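Local coordinates for CD1-2 antigen (PDB 3DBX), which probably presents lipid antigens at the cell surface as an MHC class I-like CD1 molecule, at residues M192-A197 with V208-S213; Q11-F16 with P171-M176; A33-V38 with T183-R188. All coordinates share one frame; numbering follows the deposited sequence.

Overall arrangement
Interactions 2 and 3 belong to the MHC-like platform, interaction 1 to the immunoglobulin C1-set domain. Along the chain interactions 2 and 3 cross: 11-16 and 33-38 come early, 171-176 and 183-188 late. Interaction 1 follows in series. The centres of interactions 2 and 3 lie about 11 Å apart, and strands 12-21 and 27-35 are neighbours in one antiparallel sheet. Their partners, helices 156-180 and 182-185, are consecutive, so the two contacts lay the end of the helical region on the platform floor. Interaction 1 is centred about 25 Å from interaction 3. Segment 183-188 leads on towards strand 192-200, and so carries the chain from one domain to the other.

Interaction 1: M192-A197 with V208-S213; sequences MAVVFA and VCRVTS
F196 and V208 meet at one end of the paired strands 192-197 and 208-212, the first hairpin of the immunoglobulin C1-set domain. The strands run antiparallel, and their short axes approach to 4.7 Å. Six backbone hydrogen bonds join them, two for each of the hydrogen-bonded pairs M192-T212, V194-R210 and F196-V208. The R210 N to V194 O bond is 2.8 Å long. A193-V211 and V195-C209 are the non-hydrogen-bonded pairs between them.

The tight packing is at F196. Its CG sits between the backbone N and the carbonyl carbon (chi1 49°), which lays the ring across V208. V208 CB lies over one ring face, 3.9 Å from the centroid, in a CH-pi contact. V208 CG1 also comes to 3.5 Å from F196 CZ. V194 and R210 stand side by side on this same face of the sheet, with V194 CG2 3.8 Å from R210 CB. The extended R210 chain then leads away, and its NH2 bonds to a polar side chain of another protein chain.

A193, V195, C209 and V211 point to the other face, the inside of the sandwich. Contacts between the strands are looser here: A193 CB is 4.1 Å from V211 CG2, and V195 CG2 is 4.3 Å from C209 SG. Other parts of the domain complete this side. W223 packs on C209, V281 touches A193 and V195, and the disulfide from C209 to C267 ties the two sheets together.

The solvent side is at M192, the exposed residue of the contact. T212 and S213 across from it are buried, and S213 OG bonds to a basic side chain of another protein chain. At this edge M192 CG rests 3.2 Å from T212 OG1.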
# COMPACT_ATOMS: atom_id res chain seq x y z
N MET A 192 2.65 -1.09 20.82
CA MET A 192 3.54 -0.80 21.95
C MET A 192 4.24 0.48 21.55
O MET A 192 4.35 0.73 20.38
CB MET A 192 4.53 -1.92 22.27
CG MET A 192 5.46 -2.38 21.21
SD MET A 192 6.90 -3.28 21.93
CE MET A 192 7.86 -1.89 22.57
N ALA A 193 4.68 1.29 22.52
CA ALA A 193 5.27 2.60 22.16
C ALA A 193 6.48 2.92 23.04
O ALA A 193 6.60 2.46 24.17
CB ALA A 193 4.23 3.72 22.22
N VAL A 194 7.40 3.69 22.47
CA VAL A 194 8.61 4.09 23.18
C VAL A 194 8.78 5.58 22.90
O VAL A 194 8.45 6.04 21.79
CB VAL A 194 9.87 3.26 22.78
CG1 VAL A 194 9.75 1.77 23.23
CG2 VAL A 194 10.22 3.34 21.27
N VAL A 195 9.28 6.31 23.90
CA VAL A 195 9.54 7.75 23.78
C VAL A 195 11.03 8.01 24.08
O VAL A 195 11.57 7.50 25.08
CB VAL A 195 8.65 8.57 24.74
CG1 VAL A 195 9.05 10.03 24.73
CG2 VAL A 195 7.19 8.48 24.33
N PHE A 196 11.71 8.76 23.21
CA PHE A 196 13.08 9.19 23.49
C PHE A 196 13.33 10.59 22.91
O PHE A 196 12.50 11.10 22.16
CB PHE A 196 14.10 8.18 22.95
CG PHE A 196 13.85 7.77 21.52
CD1 PHE A 196 12.93 6.75 21.22
CD2 PHE A 196 14.48 8.42 20.48
CE1 PHE A 196 12.67 6.38 19.90
CE2 PHE A 196 14.24 8.06 19.14
CZ PHE A 196 13.35 7.04 18.85
N ALA A 197 14.45 11.21 23.27
CA ALA A 197 14.78 12.56 22.81
C ALA A 197 16.06 12.58 22.01
O ALA A 197 17.02 11.86 22.32
CB ALA A 197 14.89 13.51 23.99
N VAL A 208 10.54 11.93 20.25
CA VAL A 208 10.08 10.92 19.28
C VAL A 208 9.24 9.91 20.01
O VAL A 208 9.64 9.42 21.05
CB VAL A 208 11.26 10.15 18.62
CG1 VAL A 208 10.77 9.11 17.63
CG2 VAL A 208 12.25 11.11 17.91
N CYS A 209 8.04 9.63 19.48
CA CYS A 209 7.23 8.54 19.99
C CYS A 209 7.18 7.49 18.85
O CYS A 209 6.65 7.80 17.79
CB CYS A 209 5.85 9.06 20.24
SG CYS A 209 4.71 7.84 20.90
N ARG A 210 7.75 6.31 19.05
CA ARG A 210 7.74 5.30 18.02
C ARG A 210 6.71 4.25 18.43
O ARG A 210 6.82 3.68 19.51
CB ARG A 210 9.13 4.68 17.88
CG ARG A 210 9.21 3.55 16.84
CD ARG A 210 10.59 2.88 16.92
NE ARG A 210 10.60 1.61 16.18
CZ ARG A 210 11.64 0.79 16.11
NH1 ARG A 210 12.78 1.11 16.70
NH2 ARG A 210 11.53 -0.32 15.41
N VAL A 211 5.70 4.03 17.59
CA VAL A 211 4.59 3.13 17.94
C VAL A 211 4.66 1.96 16.98
O VAL A 211 4.75 2.18 15.79
CB VAL A 211 3.24 3.83 17.73
CG1 VAL A 211 2.11 2.92 18.23
CG2 VAL A 211 3.21 5.20 18.54
N THR A 212 4.69 0.73 17.51
CA THR A 212 4.96 -0.45 16.68
C THR A 212 3.91 -1.55 16.92
O THR A 212 3.10 -1.45 17.85
CB THR A 212 6.44 -0.96 16.97
OG1 THR A 212 6.54 -1.35 18.34
CG2 THR A 212 7.46 0.16 16.77
N SER A 213 3.87 -2.55 16.05
CA SER A 213 3.23 -3.86 16.33
C SER A 213 1.74 -3.92 16.22
O SER A 213 1.15 -4.97 16.57
CB SER A 213 3.66 -4.44 17.69
OG SER A 213 5.05 -4.74 17.65

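Interaction 2: Q11-F16 with P171-M176; sequences QFFQLF and PNYILM
Q11 and I174 bring the backbones closest, with their CA atoms 6.0 Å apart, where the start of strand 12-21 passes beneath helix 156-180. This is the MHC class I-like platform, in which a long helix lies over an antiparallel sheet. The contact is apolar.

I174 fills the middle with two branches. Its CG2 lies 3.7 Å from Q11 CA and also touches Q11 CB. Its CG1, anti to the carbonyl carbon (chi1 -69°), turns to the other side and meets F13 CB at 3.7 Å. C105, L107 and L35 also pack on I174, so this side chain packs down on the floor of the platform.

F13 and Y173 make the aromatic part, an offset edge-to-face pair. The edge of Y173 is directed at the face of F13, with the planes at 81° and the centroids 5.5 Å apart. F170 makes a further edge-to-face pair with F13. The side chain of F13 is about 8 Å from a bound palmitic acid. At the surface, the extended Q11 side chain carries NE2 to 4.2 Å from L175 CD1. Deeper in, Y173 CE2 lies 3.8 Å from F13 CZ, which sits in the plane of the tyrosine ring.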
# COMPACT_ATOMS: atom_id res chain seq x y z
N GLN A 11 -15.59 -4.67 4.60
CA GLN A 11 -16.43 -4.92 3.43
C GLN A 11 -16.07 -4.01 2.24
O GLN A 11 -16.94 -3.53 1.51
CB GLN A 11 -17.91 -4.81 3.82
CG GLN A 11 -18.30 -5.88 4.83
CD GLN A 11 -19.68 -5.71 5.39
OE1 GLN A 11 -19.98 -4.71 6.05
NE2 GLN A 11 -20.53 -6.69 5.14
N PHE A 12 -14.76 -3.79 2.08
CA PHE A 12 -14.21 -2.98 1.00
C PHE A 12 -13.28 -3.87 0.18
O PHE A 12 -12.16 -4.22 0.61
CB PHE A 12 -13.46 -1.75 1.56
CG PHE A 12 -13.02 -0.73 0.51
CD1 PHE A 12 -13.57 -0.69 -0.77
CD2 PHE A 12 -12.07 0.24 0.83
CE1 PHE A 12 -13.16 0.27 -1.72
CE2 PHE A 12 -11.68 1.21 -0.10
CZ PHE A 12 -12.23 1.21 -1.38
N PHE A 13 -13.77 -4.23 -1.00
CA PHE A 13 -13.05 -5.06 -1.95
C PHE A 13 -12.40 -4.20 -3.03
O PHE A 13 -13.07 -3.38 -3.64
CB PHE A 13 -14.03 -6.03 -2.60
CG PHE A 13 -13.38 -7.02 -3.51
CD1 PHE A 13 -12.52 -8.00 -2.99
CD2 PHE A 13 -13.61 -6.98 -4.87
CE1 PHE A 13 -11.91 -8.93 -3.83
CE2 PHE A 13 -12.99 -7.90 -5.72
CZ PHE A 13 -12.16 -8.89 -5.19
N GLN A 14 -11.09 -4.38 -3.24
CA GLN A 14 -10.33 -3.62 -4.22
C GLN A 14 -9.46 -4.50 -5.09
O GLN A 14 -8.95 -5.52 -4.62
CB GLN A 14 -9.43 -2.60 -3.52
CG GLN A 14 -10.16 -1.49 -2.80
CD GLN A 14 -9.19 -0.45 -2.27
OE1 GLN A 14 -8.88 0.52 -2.94
NE2 GLN A 14 -8.71 -0.66 -1.05
N LEU A 15 -9.26 -4.07 -6.33
CA LEU A 15 -8.44 -4.73 -7.31
C LEU A 15 -7.46 -3.69 -7.87
O LEU A 15 -7.85 -2.58 -8.24
CB LEU A 15 -9.31 -5.27 -8.45
CG LEU A 15 -10.30 -6.40 -8.22
CD1 LEU A 15 -11.26 -6.54 -9.43
CD2 LEU A 15 -9.58 -7.71 -7.98
N PHE A 16 -6.20 -4.07 -7.94
CA PHE A 16 -5.13 -3.23 -8.46
C PHE A 16 -4.39 -4.02 -9.56
O PHE A 16 -3.83 -5.05 -9.27
CB PHE A 16 -4.12 -2.96 -7.33
CG PHE A 16 -4.68 -2.18 -6.18
CD1 PHE A 16 -4.54 -0.81 -6.13
CD2 PHE A 16 -5.36 -2.82 -5.15
CE1 PHE A 16 -5.08 -0.07 -5.06
CE2 PHE A 16 -5.91 -2.09 -4.09
CZ PHE A 16 -5.76 -0.73 -4.04
N PRO A 171 -20.61 -7.82 -4.42
CA PRO A 171 -21.33 -7.85 -3.14
C PRO A 171 -21.55 -9.23 -2.49
O PRO A 171 -21.31 -9.37 -1.28
CB PRO A 171 -22.68 -7.19 -3.48
CG PRO A 171 -22.36 -6.29 -4.57
CD PRO A 171 -21.36 -7.03 -5.41
N ASN A 172 -22.03 -10.22 -3.25
CA ASN A 172 -22.10 -11.61 -2.77
C ASN A 172 -20.75 -12.19 -2.30
O ASN A 172 -20.68 -12.88 -1.29
CB ASN A 172 -22.73 -12.53 -3.83
CG ASN A 172 -24.25 -12.44 -3.85
OD1 ASN A 172 -24.83 -11.35 -3.92
ND2 ASN A 172 -24.92 -13.60 -3.81
N TYR A 173 -19.69 -11.88 -3.05
CA TYR A 173 -18.33 -12.32 -2.76
C TYR A 173 -17.79 -11.76 -1.43
O TYR A 173 -17.27 -12.51 -0.59
CB TYR A 173 -17.42 -11.93 -3.93
CG TYR A 173 -16.02 -12.51 -3.93
CD1 TYR A 173 -15.77 -13.85 -3.60
CD2 TYR A 173 -14.95 -11.73 -4.32
CE1 TYR A 173 -14.44 -14.37 -3.64
CE2 TYR A 173 -13.66 -12.23 -4.36
CZ TYR A 173 -13.41 -13.54 -4.02
OH TYR A 173 -12.10 -13.99 -4.08
N ILE A 174 -17.94 -10.45 -1.23
CA ILE A 174 -17.55 -9.77 0.02
C ILE A 174 -18.21 -10.45 1.23
O ILE A 174 -17.56 -10.75 2.24
CB ILE A 174 -17.94 -8.27 -0.02
CG1 ILE A 174 -17.10 -7.51 -1.04
CG2 ILE A 174 -17.78 -7.64 1.35
CD1 ILE A 174 -17.63 -6.10 -1.38
N LEU A 175 -19.52 -10.69 1.09
CA LEU A 175 -20.35 -11.27 2.13
C LEU A 175 -19.87 -12.65 2.54
O LEU A 175 -19.75 -12.94 3.74
CB LEU A 175 -21.80 -11.34 1.63
CG LEU A 175 -22.77 -10.32 2.21
CD1 LEU A 175 -22.26 -8.89 2.03
CD2 LEU A 175 -24.15 -10.49 1.58
N MET A 176 -19.60 -13.50 1.55
CA MET A 176 -19.07 -14.83 1.80
C MET A 176 -17.65 -14.78 2.40
O MET A 176 -17.34 -15.56 3.31
CB MET A 176 -19.16 -15.69 0.53
CG MET A 176 -20.62 -15.89 0.05
SD MET A 176 -20.95 -17.01 -1.36
CE MET A 176 -21.26 -18.57 -0.53

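Interaction 3: A33-V38 with T183-R188; sequences ALLADV and TDLERR
L185 carries the apolar packing against L35, A36 and V38. Its two methyl groups divide the work. CD1 lies 3.6 Å from L35 CD2, and the leucine side chains cross at about a right angle. CD2 lies 3.8 Å from V38 CG2. It also approaches A36 CB, at 4.3 Å, and sits near the carbonyl oxygen of L35. The L185 CG is anti to its own carbonyl carbon (chi1 -51°), and from there the fork of the side chain reaches both L35 and V38. I174 and L177 of helix 156-180 also pack on L35. S10 touches L185 as well.

A second, looser apolar contact is made by D184. Its CB lies 4.2 Å from V38 CG2, the same methyl group that meets L185.

Backbone hydrogen bonds shape the first partner. L35 to V38 form a type II' beta turn, with A36 at positive phi (50°). V38 N bonds L35 O at 2.9 Å, and L35 N bonds V38 O at 3.0 Å. The turn joins strands 27-35 and 38-43 as a tight hairpin of the MHC-like platform sheet. The contact therefore sets a hairpin end of the floor against helix 182-185, just before the chain leaves helical geometry at E186.

D37, D184 and R187 have polar partners outside the two segments. The carboxylate of D37 bonds the hydroxyls of Y249 and Y215, which belong to the immunoglobulin part of the chain. R187 NH2 bonds the L247 backbone oxygen, and R187 makes a cation-pi contact with Y215. D184 OD2 has a weak hydrogen bond to W56 NE1 and a long, weak ion pair with R54.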
# COMPACT_ATOMS: atom_id res chain seq x y z
N ALA A 33 -5.91 -8.56 -5.39
CA ALA A 33 -7.23 -8.30 -4.85
C ALA A 33 -7.14 -8.23 -3.33
O ALA A 33 -6.52 -9.11 -2.71
CB ALA A 33 -8.20 -9.40 -5.27
N LEU A 34 -7.81 -7.24 -2.74
CA LEU A 34 -7.76 -6.99 -1.28
C LEU A 34 -9.16 -6.91 -0.71
O LEU A 34 -10.03 -6.35 -1.34
CB LEU A 34 -7.08 -5.63 -0.98
CG LEU A 34 -5.61 -5.35 -1.28
CD1 LEU A 34 -5.38 -3.88 -0.99
CD2 LEU A 34 -4.75 -6.10 -0.33
N LEU A 35 -9.36 -7.48 0.48
CA LEU A 35 -10.50 -7.17 1.31
C LEU A 35 -9.90 -6.51 2.56
O LEU A 35 -9.04 -7.12 3.18
CB LEU A 35 -11.31 -8.43 1.67
CG LEU A 35 -12.64 -8.22 2.41
CD1 LEU A 35 -13.64 -7.51 1.54
CD2 LEU A 35 -13.23 -9.54 2.95
N ALA A 36 -10.36 -5.30 2.92
CA ALA A 36 -9.63 -4.42 3.85
C ALA A 36 -8.16 -4.29 3.40
O ALA A 36 -7.91 -3.93 2.26
CB ALA A 36 -9.75 -4.92 5.32
N ASP A 37 -7.20 -4.62 4.26
CA ASP A 37 -5.77 -4.66 3.86
C ASP A 37 -5.25 -6.08 3.70
O ASP A 37 -4.04 -6.30 3.65
CB ASP A 37 -4.87 -3.88 4.86
CG ASP A 37 -5.08 -4.29 6.30
OD1 ASP A 37 -5.94 -5.16 6.58
OD2 ASP A 37 -4.38 -3.73 7.17
N VAL A 38 -6.15 -7.04 3.61
CA VAL A 38 -5.75 -8.44 3.54
C VAL A 38 -5.76 -8.81 2.07
O VAL A 38 -6.81 -8.70 1.43
CB VAL A 38 -6.80 -9.33 4.24
CG1 VAL A 38 -6.43 -10.83 4.09
CG2 VAL A 38 -6.96 -8.92 5.71
N THR A 183 -10.63 -14.64 10.98
CA THR A 183 -9.31 -14.91 11.54
C THR A 183 -8.27 -13.82 11.18
O THR A 183 -7.39 -13.49 11.97
CB THR A 183 -8.83 -16.35 11.21
OG1 THR A 183 -7.64 -16.64 11.95
CG2 THR A 183 -8.55 -16.53 9.73
N ASP A 184 -8.39 -13.28 9.97
CA ASP A 184 -7.61 -12.12 9.51
C ASP A 184 -8.34 -10.77 9.65
O ASP A 184 -7.76 -9.77 10.11
CB ASP A 184 -7.19 -12.35 8.06
CG ASP A 184 -5.83 -12.98 7.95
OD1 ASP A 184 -4.85 -12.29 8.34
OD2 ASP A 184 -5.74 -14.12 7.50
N LEU A 185 -9.60 -10.75 9.24
CA LEU A 185 -10.39 -9.50 9.27
C LEU A 185 -10.75 -9.00 10.68
O LEU A 185 -10.92 -7.78 10.86
CB LEU A 185 -11.64 -9.63 8.41
CG LEU A 185 -11.40 -10.13 6.97
CD1 LEU A 185 -12.69 -10.60 6.33
CD2 LEU A 185 -10.72 -9.05 6.14
N GLU A 186 -10.89 -9.89 11.67
CA GLU A 186 -11.13 -9.42 13.05
C GLU A 186 -9.95 -9.57 14.04
O GLU A 186 -10.16 -9.51 15.24
CB GLU A 186 -12.42 -10.01 13.65
CG GLU A 186 -13.67 -9.64 12.87
CD GLU A 186 -14.92 -10.30 13.41
OE1 GLU A 186 -14.90 -10.92 14.52
OE2 GLU A 186 -15.96 -10.19 12.70
N ARG A 187 -8.75 -9.76 13.52
CA ARG A 187 -7.56 -9.87 14.33
C ARG A 187 -7.33 -8.48 14.92
O ARG A 187 -7.61 -7.47 14.26
CB ARG A 187 -6.35 -10.31 13.48
CG ARG A 187 -5.00 -10.37 14.24
CD ARG A 187 -3.83 -10.93 13.36
NE ARG A 187 -3.77 -10.20 12.09
CZ ARG A 187 -2.81 -9.33 11.74
NH1 ARG A 187 -1.76 -9.11 12.51
NH2 ARG A 187 -2.90 -8.74 10.56
N ARG A 188 -6.87 -8.43 16.18
CA ARG A 188 -6.55 -7.17 16.87
C ARG A 188 -5.26 -7.41 17.61
O ARG A 188 -5.17 -8.35 18.41
CB ARG A 188 -7.69 -6.78 17.86
CG ARG A 188 -9.04 -6.69 17.14
CD ARG A 188 -10.22 -6.33 18.01
NE ARG A 188 -10.67 -7.47 18.83
CZ ARG A 188 -11.94 -7.85 18.99
NH1 ARG A 188 -12.94 -7.21 18.36
NH2 ARG A 188 -12.22 -8.89 19.77